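Local coordinates for competence damage-inducible protein A (Klebsiella pneumoniae subsp. pneumoniae MGH 78578, PDB 5V01) that is of unknown function but belongs to the CinA family, whose relatives include nicotinamide-nucleotide amidohydrolases, so it may act on pyridine nucleotides, at residues I27-S38 with D53-T64. Residues are numbered along the deposited sequence; the frame is centred on the assembly and turned at random.
Sequences IARGWRLTTAES and DTAAFYDTGVVT
Strands 33-37 and 58-64 are the parallel strands of a beta-alpha-beta unit, with helix 43-50 as the crossover, and R32 pins down the turn into the second strand. Its guanidinium meets A55 O end-on: NH1 (3.1 Å) and NH2 (3.0 Å) both donate to that one oxygen, in the guanidinium plane. NH2 also makes a salt bridge to D59 OD2 (2.9 Å) from above the carboxylate plane. The bend at chi3 (74°) folds the arginine back, laying one guanidinium face against the F57-Y58 peptide. Water 2 accepts a hydrogen bond from R32 NE and donates one to D59 OD2.

L33 N bonds to F57 O, but then the regular ladder is interrupted. Water 3 bridges L33 O and T60 N, while T34 OG1 donates to T60 O at 2.7 Å. Pairing resumes with V62 N to T35 O, E37 N to V62 O and T64 N to E37 O. On the helix 43-50 side, the Y58 ring runs along the sheet until its OH sits over G61, where the absence of a side chain admits it, and meets T35 OG1 (2.8 Å). Water 4 links that T35 hydroxyl to E37 OE2, while E37 OE1 bonds to T40. On the opposite face, A36 CB packs on V62 CG2 beneath helix 89-103. G61 to V63 pair antiparallel with a strand of the second subunit, so the sheet crosses the interface. Within the chain, this is the parallel beta-alpha-beta unit of the CinA-family alpha/beta fold.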
loop_
_atom_site.group_PDB
_atom_site.type_symbol
_atom_site.label_atom_id
_atom_site.label_comp_id
_atom_site.label_asym_id
_atom_site.label_seq_id
_atom_site.Cartn_x
_atom_site.Cartn_y
_atom_site.Cartn_z
ATOM N N ILE A 27 2.184 20.098 -3.401
ATOM C CA ILE A 27 3.279 20.836 -2.759
ATOM C C ILE A 27 3.034 22.343 -2.842
ATOM O O ILE A 27 3.238 23.051 -1.853
ATOM C CB ILE A 27 4.648 20.433 -3.351
ATOM C CG1 ILE A 27 4.978 18.990 -2.950
ATOM C CG2 ILE A 27 5.765 21.353 -2.872
ATOM C CD1 ILE A 27 6.079 18.388 -3.774
ATOM N N ALA A 28 2.529 22.813 -3.990
ATOM C CA ALA A 28 2.227 24.239 -4.170
ATOM C C ALA A 28 1.188 24.751 -3.170
ATOM O O ALA A 28 1.244 25.933 -2.781
ATOM C CB ALA A 28 1.783 24.517 -5.597
ATOM N N ARG A 29 0.274 23.866 -2.745
ATOM C CA ARG A 29 -0.795 24.264 -1.814
ATOM C C ARG A 29 -0.519 23.902 -0.366
ATOM O O ARG A 29 -1.270 24.304 0.509
ATOM C CB ARG A 29 -2.112 23.628 -2.251
ATOM C CG ARG A 29 -2.580 24.214 -3.554
ATOM C CD ARG A 29 -3.717 23.443 -4.152
ATOM N NE ARG A 29 -4.176 24.088 -5.383
ATOM C CZ ARG A 29 -3.518 24.081 -6.545
ATOM N NH1 ARG A 29 -2.338 23.450 -6.694
ATOM N NH2 ARG A 29 -4.044 24.703 -7.575
ATOM N N GLY A 30 0.540 23.133 -0.117
ATOM C CA GLY A 30 0.860 22.638 1.207
ATOM C C GLY A 30 -0.145 21.604 1.649
ATOM O O GLY A 30 -0.430 21.497 2.836
ATOM N N TRP A 31 -0.670 20.827 0.690
ATOM C CA TRP A 31 -1.645 19.763 0.996
ATOM C C TRP A 31 -0.999 18.393 1.001
ATOM O O TRP A 31 -0.040 18.139 0.278
ATOM C CB TRP A 31 -2.803 19.766 0.006
ATOM C CG TRP A 31 -3.672 21.003 0.048
ATOM C CD1 TRP A 31 -3.691 21.957 0.996
ATOM C CD2 TRP A 31 -4.648 21.383 -0.931
ATOM N NE1 TRP A 31 -4.615 22.930 0.674
ATOM C CE2 TRP A 31 -5.224 22.588 -0.502
ATOM C CE3 TRP A 31 -5.100 20.808 -2.122
ATOM C CZ2 TRP A 31 -6.217 23.245 -1.229
ATOM C CZ3 TRP A 31 -6.088 21.454 -2.842
ATOM C CH2 TRP A 31 -6.638 22.657 -2.389
ATOM N N ARG A 32 -1.571 17.506 1.810
ATOM C CA ARG A 32 -1.093 16.146 1.942
ATOM C C ARG A 32 -2.203 15.178 1.578
ATOM O O ARG A 32 -3.377 15.394 1.896
ATOM C CB ARG A 32 -0.582 15.885 3.358
ATOM C CG ARG A 32 0.580 16.791 3.692
ATOM C CD ARG A 32 1.240 16.428 5.000
ATOM N NE ARG A 32 2.034 15.209 4.884
ATOM C CZ ARG A 32 3.238 15.118 4.315
ATOM N NH1 ARG A 32 3.847 16.181 3.775
ATOM N NH2 ARG A 32 3.862 13.942 4.298
ATOM N N LEU A 33 -1.797 14.121 0.898
ATOM C CA LEU A 33 -2.667 13.090 0.347
ATOM C C LEU A 33 -2.457 11.787 1.120
ATOM O O LEU A 33 -1.335 11.485 1.530
ATOM C CB LEU A 33 -2.254 12.878 -1.112
ATOM C CG LEU A 33 -2.929 11.773 -1.910
ATOM C CD1 LEU A 33 -4.428 12.027 -2.101
ATOM C CD2 LEU A 33 -2.229 11.646 -3.263
ATOM N N THR A 34 -3.515 10.987 1.230
ATOM C CA THR A 34 -3.457 9.630 1.800
ATOM C C THR A 34 -4.360 8.732 0.959
ATOM O O THR A 34 -5.242 9.215 0.234
ATOM C CB THR A 34 -3.872 9.632 3.266
ATOM O OG1 THR A 34 -3.617 8.371 3.833
ATOM C CG2 THR A 34 -5.315 9.957 3.460
ATOM N N THR A 35 -4.112 7.428 1.029
ATOM C CA THR A 35 -4.816 6.467 0.186
ATOM C C THR A 35 -5.251 5.230 0.933
ATOM O O THR A 35 -4.538 4.742 1.827
ATOM C CB THR A 35 -3.961 6.027 -1.018
ATOM O OG1 THR A 35 -2.739 5.427 -0.581
ATOM C CG2 THR A 35 -3.690 7.167 -1.952
ATOM N N ALA A 36 -6.393 4.689 0.515
ATOM C CA ALA A 36 -6.900 3.404 1.013
ATOM C C ALA A 36 -7.321 2.577 -0.192
ATOM O O ALA A 36 -8.119 3.020 -1.010
ATOM C CB ALA A 36 -8.079 3.593 1.965
ATOM N N GLU A 37 -6.777 1.370 -0.298
ATOM C CA GLU A 37 -6.980 0.508 -1.452
ATOM C C GLU A 37 -7.442 -0.862 -1.036
ATOM O O GLU A 37 -7.172 -1.319 0.073
ATOM C CB GLU A 37 -5.628 0.334 -2.169
ATOM C CG GLU A 37 -5.062 1.601 -2.763
ATOM C CD GLU A 37 -3.698 1.351 -3.389
ATOM O OE1 GLU A 37 -3.630 0.686 -4.453
ATOM O OE2 GLU A 37 -2.711 1.854 -2.827
ATOM N N SER A 38 -8.108 -1.527 -1.959
ATOM C CA SER A 38 -8.466 -2.922 -1.815
ATOM C C SER A 38 -7.955 -3.656 -3.067
ATOM O O SER A 38 -6.794 -4.058 -3.104
ATOM C CB SER A 38 -9.962 -3.022 -1.541
ATOM O OG SER A 38 -10.369 -4.356 -1.326
ATOM N N ASP A 53 9.691 13.149 -4.589
ATOM C CA ASP A 53 9.667 13.957 -3.373
ATOM C C ASP A 53 8.439 13.558 -2.556
ATOM O O ASP A 53 7.738 14.405 -2.006
ATOM C CB ASP A 53 9.624 15.432 -3.758
ATOM C CG ASP A 53 9.967 16.378 -2.602
ATOM O OD1 ASP A 53 10.660 15.994 -1.626
ATOM O OD2 ASP A 53 9.536 17.547 -2.695
ATOM N N THR A 54 8.190 12.250 -2.497
ATOM C CA THR A 54 7.003 11.702 -1.833
ATOM C C THR A 54 6.697 12.331 -0.475
ATOM O O THR A 54 5.586 12.744 -0.205
ATOM C CB THR A 54 7.172 10.199 -1.628
ATOM O OG1 THR A 54 7.431 9.581 -2.875
ATOM C CG2 THR A 54 5.917 9.591 -1.038
ATOM N N ALA A 55 7.714 12.434 0.369
ATOM C CA ALA A 55 7.512 12.875 1.743
ATOM C C ALA A 55 6.983 14.303 1.840
ATOM O O ALA A 55 6.421 14.677 2.855
ATOM C CB ALA A 55 8.802 12.750 2.517
ATOM N N ALA A 56 7.170 15.093 0.782
ATOM C CA ALA A 56 6.657 16.456 0.733
ATOM C C ALA A 56 5.131 16.531 0.597
ATOM O O ALA A 56 4.546 17.612 0.796
ATOM C CB ALA A 56 7.318 17.225 -0.400
ATOM N N PHE A 57 4.488 15.414 0.239
ATOM C CA PHE A 57 3.024 15.420 0.050
ATOM C C PHE A 57 2.259 14.177 0.483
ATOM O O PHE A 57 1.041 14.159 0.411
ATOM C CB PHE A 57 2.670 15.724 -1.414
ATOM C CG PHE A 57 3.132 14.673 -2.375
ATOM C CD1 PHE A 57 2.336 13.579 -2.677
ATOM C CD2 PHE A 57 4.407 14.739 -2.925
ATOM C CE1 PHE A 57 2.797 12.602 -3.554
ATOM C CE2 PHE A 57 4.855 13.781 -3.796
ATOM C CZ PHE A 57 4.064 12.692 -4.090
ATOM N N TYR A 58 2.951 13.126 0.917
ATOM C CA TYR A 58 2.303 11.825 1.176
ATOM C C TYR A 58 3.096 11.068 2.194
ATOM O O TYR A 58 4.334 11.002 2.112
ATOM C CB TYR A 58 2.284 11.004 -0.120
ATOM C CG TYR A 58 1.661 9.613 -0.021
ATOM C CD1 TYR A 58 2.424 8.497 0.266
ATOM C CD2 TYR A 58 0.321 9.430 -0.257
ATOM C CE1 TYR A 58 1.851 7.239 0.337
ATOM C CE2 TYR A 58 -0.261 8.199 -0.203
ATOM C CZ TYR A 58 0.496 7.091 0.102
ATOM O OH TYR A 58 -0.085 5.845 0.124
ATOM N N ASP A 59 2.411 10.463 3.147
ATOM C CA ASP A 59 3.130 9.505 3.971
ATOM C C ASP A 59 2.398 8.276 4.436
ATOM O O ASP A 59 3.084 7.400 4.906
ATOM C CB ASP A 59 3.786 10.205 5.145
ATOM C CG ASP A 59 2.804 10.935 5.996
ATOM O OD1 ASP A 59 1.782 10.340 6.331
ATOM O OD2 ASP A 59 3.070 12.107 6.346
ATOM N N THR A 60 1.079 8.172 4.241
ATOM C CA THR A 60 0.333 7.015 4.708
ATOM C C THR A 60 -0.576 6.428 3.635
ATOM O O THR A 60 -1.386 7.142 3.041
ATOM C CB THR A 60 -0.506 7.403 5.932
ATOM O OG1 THR A 60 0.359 7.877 6.974
ATOM C CG2 THR A 60 -1.332 6.226 6.475
ATOM N N GLY A 61 -0.465 5.126 3.435
ATOM C CA GLY A 61 -1.406 4.366 2.652
ATOM C C GLY A 61 -1.749 3.077 3.358
ATOM O O GLY A 61 -0.928 2.518 4.071
ATOM N N VAL A 62 -2.943 2.580 3.102
ATOM C CA VAL A 62 -3.317 1.255 3.546
ATOM C C VAL A 62 -3.872 0.415 2.421
ATOM O O VAL A 62 -4.427 0.944 1.443
ATOM C CB VAL A 62 -4.303 1.261 4.736
ATOM C CG1 VAL A 62 -3.747 2.084 5.885
ATOM C CG2 VAL A 62 -5.688 1.780 4.334
ATOM N N VAL A 63 -3.716 -0.900 2.581
ATOM C CA VAL A 63 -4.311 -1.903 1.722
ATOM C C VAL A 63 -5.156 -2.770 2.643
ATOM O O VAL A 63 -4.645 -3.400 3.566
ATOM C CB VAL A 63 -3.235 -2.733 1.012
ATOM C CG1 VAL A 63 -3.879 -3.793 0.140
ATOM C CG2 VAL A 63 -2.369 -1.821 0.198
ATOM N N THR A 64 -6.468 -2.761 2.397
ATOM C CA THR A 64 -7.455 -3.477 3.231
ATOM C C THR A 64 -8.248 -4.351 2.281
ATOM O O THR A 64 -9.216 -3.894 1.671
ATOM C CB THR A 64 -8.369 -2.495 3.986
ATOM O OG1 THR A 64 -8.951 -1.565 3.076
ATOM C CG2 THR A 64 -7.584 -1.735 5.032
HETATM O O HOH W 1 2.430 19.361 0.655
HETATM O O HOH W 2 0.534 13.055 6.034
HETATM O O HOH W 3 -0.450 10.608 3.851
HETATM O O HOH W 4 -2.977 2.783 -0.285
#